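Local coordinates for GP23.1 (PDB 2XF7), which is a small helical protein of phage SPP1 that forms a six-chain assembly and is proposed to act as a chaperone, at residues Trp14-Ser20 with Tyr44-Asn50. Numbering follows the deposited sequence.
Sequences WLDGTAS and YPWGAWN
Trp14 meets the tail of the chain with both its edge and one face. Its NE1 donates to Tyr44 O at 2.8 Å, the oxygen lying near the indole plane while the N-H arrives from above the carbonyl plane. Over the face stands Trp46, edge-to-face with the planes at 85° and CD1 pointing at the ring. CG of Trp46 is anti to its backbone N (chi1 175°), which carries the indole past Trp14 to Ala19 O, reached by a weak bond from NE1; Gly17 CA lies over one face of the Trp46 ring, toward its rim. Deeper in, Leu15 CD1 sits over the six-membered ring of Trp49, 3.8 Å from its centroid, while Leu15 CD2 packs on Tyr44 CB.

Two backbone bonds tie the segments together: Gly47 N to Trp14 O (3.0 Å, nearly straight at N-H...O 168°) and Trp49 N to Leu15 O (2.8 Å). Gly17 closes helix 7-15 in a Schellman motif, and its N shares Trp14 O with Gly47 N; Gly47 belongs to two overlapping turns, type II from Pro45 and type I to Asn50. Tyr9 of the second subunit meets the Trp49 ring. The tail thus takes up C-terminal carbonyls of helix 7-15, and Trp49 and Tyr44 carry the contact on to the second subunit.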
# COMPACT_ATOMS: atom_id res chain seq x y z
N TRP B 14 10.01 4.01 12.89
CA TRP B 14 11.11 3.83 13.85
C TRP B 14 12.39 3.41 13.04
O TRP B 14 13.45 4.03 13.20
CB TRP B 14 10.72 2.74 14.82
CG TRP B 14 11.80 2.45 15.83
CD1 TRP B 14 12.71 1.42 15.79
CD2 TRP B 14 12.00 3.13 17.10
NE1 TRP B 14 13.51 1.45 16.91
CE2 TRP B 14 13.11 2.50 17.73
CE3 TRP B 14 11.39 4.22 17.73
CZ2 TRP B 14 13.57 2.88 19.02
CZ3 TRP B 14 11.84 4.62 19.02
CH2 TRP B 14 12.92 3.96 19.64
N LEU B 15 12.25 2.40 12.14
CA LEU B 15 13.38 1.92 11.31
C LEU B 15 13.90 3.07 10.42
O LEU B 15 15.08 3.10 10.15
CB LEU B 15 12.96 0.72 10.46
CG LEU B 15 12.70 -0.53 11.34
CD1 LEU B 15 12.04 -1.68 10.56
CD2 LEU B 15 14.07 -1.07 11.95
N ASP B 16 13.02 3.96 9.91
CA ASP B 16 13.52 5.04 9.07
C ASP B 16 14.05 6.26 9.86
O ASP B 16 14.53 7.24 9.26
CB ASP B 16 12.59 5.35 7.89
CG ASP B 16 11.33 6.02 8.19
OD1 ASP B 16 11.20 6.54 9.31
OD2 ASP B 16 10.47 6.12 7.26
N GLY B 17 14.00 6.19 11.20
CA GLY B 17 14.51 7.27 12.05
C GLY B 17 13.63 8.50 12.11
O GLY B 17 14.10 9.56 12.55
N THR B 18 12.36 8.40 11.65
CA THR B 18 11.50 9.58 11.70
C THR B 18 10.66 9.59 12.96
O THR B 18 10.06 10.63 13.29
CB THR B 18 10.59 9.61 10.43
OG1 THR B 18 9.86 8.39 10.33
CG2 THR B 18 11.43 9.78 9.14
N ALA B 19 10.59 8.46 13.65
CA ALA B 19 9.87 8.40 14.95
C ALA B 19 10.83 8.04 16.07
O ALA B 19 11.70 7.17 15.86
CB ALA B 19 8.81 7.29 14.94
N SER B 20 10.63 8.62 17.27
CA SER B 20 11.37 8.22 18.45
C SER B 20 10.30 7.76 19.43
O SER B 20 9.14 7.63 19.06
CB SER B 20 12.23 9.35 19.05
OG SER B 20 11.38 10.37 19.52
N TYR B 44 13.79 -2.79 18.04
CA TYR B 44 14.50 -2.71 16.73
C TYR B 44 15.52 -1.52 16.79
O TYR B 44 15.34 -0.54 17.57
CB TYR B 44 13.48 -2.42 15.61
CG TYR B 44 12.65 -3.62 15.22
CD1 TYR B 44 12.92 -4.33 14.06
CD2 TYR B 44 11.52 -3.98 15.96
CE1 TYR B 44 12.13 -5.42 13.66
CE2 TYR B 44 10.69 -5.05 15.56
CZ TYR B 44 10.98 -5.73 14.38
OH TYR B 44 10.18 -6.72 13.91
N PRO B 45 16.51 -1.55 15.88
CA PRO B 45 17.50 -0.47 15.83
C PRO B 45 16.86 0.76 15.17
O PRO B 45 16.54 0.77 13.97
CB PRO B 45 18.64 -1.04 14.97
CG PRO B 45 17.96 -2.05 14.08
CD PRO B 45 16.83 -2.65 14.92
N TRP B 46 16.77 1.83 15.95
CA TRP B 46 16.25 3.08 15.52
C TRP B 46 17.09 3.58 14.30
O TRP B 46 18.32 3.63 14.38
CB TRP B 46 16.33 4.08 16.66
CG TRP B 46 15.91 5.45 16.19
CD1 TRP B 46 14.64 5.98 16.23
CD2 TRP B 46 16.77 6.51 15.71
NE1 TRP B 46 14.64 7.26 15.71
CE2 TRP B 46 15.93 7.60 15.36
CE3 TRP B 46 18.14 6.60 15.43
CZ2 TRP B 46 16.43 8.80 14.83
CZ3 TRP B 46 18.65 7.80 14.93
CH2 TRP B 46 17.80 8.87 14.60
N GLY B 47 16.42 3.97 13.24
CA GLY B 47 17.08 4.55 12.09
C GLY B 47 17.85 3.59 11.21
O GLY B 47 18.57 4.06 10.31
N ALA B 48 17.70 2.24 11.45
CA ALA B 48 18.49 1.24 10.70
C ALA B 48 18.34 1.37 9.17
O ALA B 48 19.31 1.13 8.42
CB ALA B 48 18.10 -0.15 11.12
N TRP B 49 17.14 1.81 8.75
CA TRP B 49 16.73 1.89 7.31
C TRP B 49 16.72 3.28 6.74
O TRP B 49 16.15 3.50 5.64
CB TRP B 49 15.35 1.21 7.11
CG TRP B 49 15.44 -0.27 7.34
CD1 TRP B 49 16.54 -0.96 7.77
CD2 TRP B 49 14.39 -1.22 7.22
NE1 TRP B 49 16.23 -2.29 7.90
CE2 TRP B 49 14.93 -2.49 7.53
CE3 TRP B 49 13.03 -1.13 6.91
CZ2 TRP B 49 14.17 -3.65 7.53
CZ3 TRP B 49 12.30 -2.29 6.86
CH2 TRP B 49 12.86 -3.53 7.21
N ASN B 50 17.40 4.23 7.44
CA ASN B 50 17.47 5.62 6.97
C ASN B 50 18.46 5.71 5.80
O ASN B 50 19.53 5.09 5.86
CB ASN B 50 17.91 6.51 8.12
CG ASN B 50 18.17 7.94 7.73
OD1 ASN B 50 17.26 8.68 7.43
ND2 ASN B 50 19.40 8.38 7.85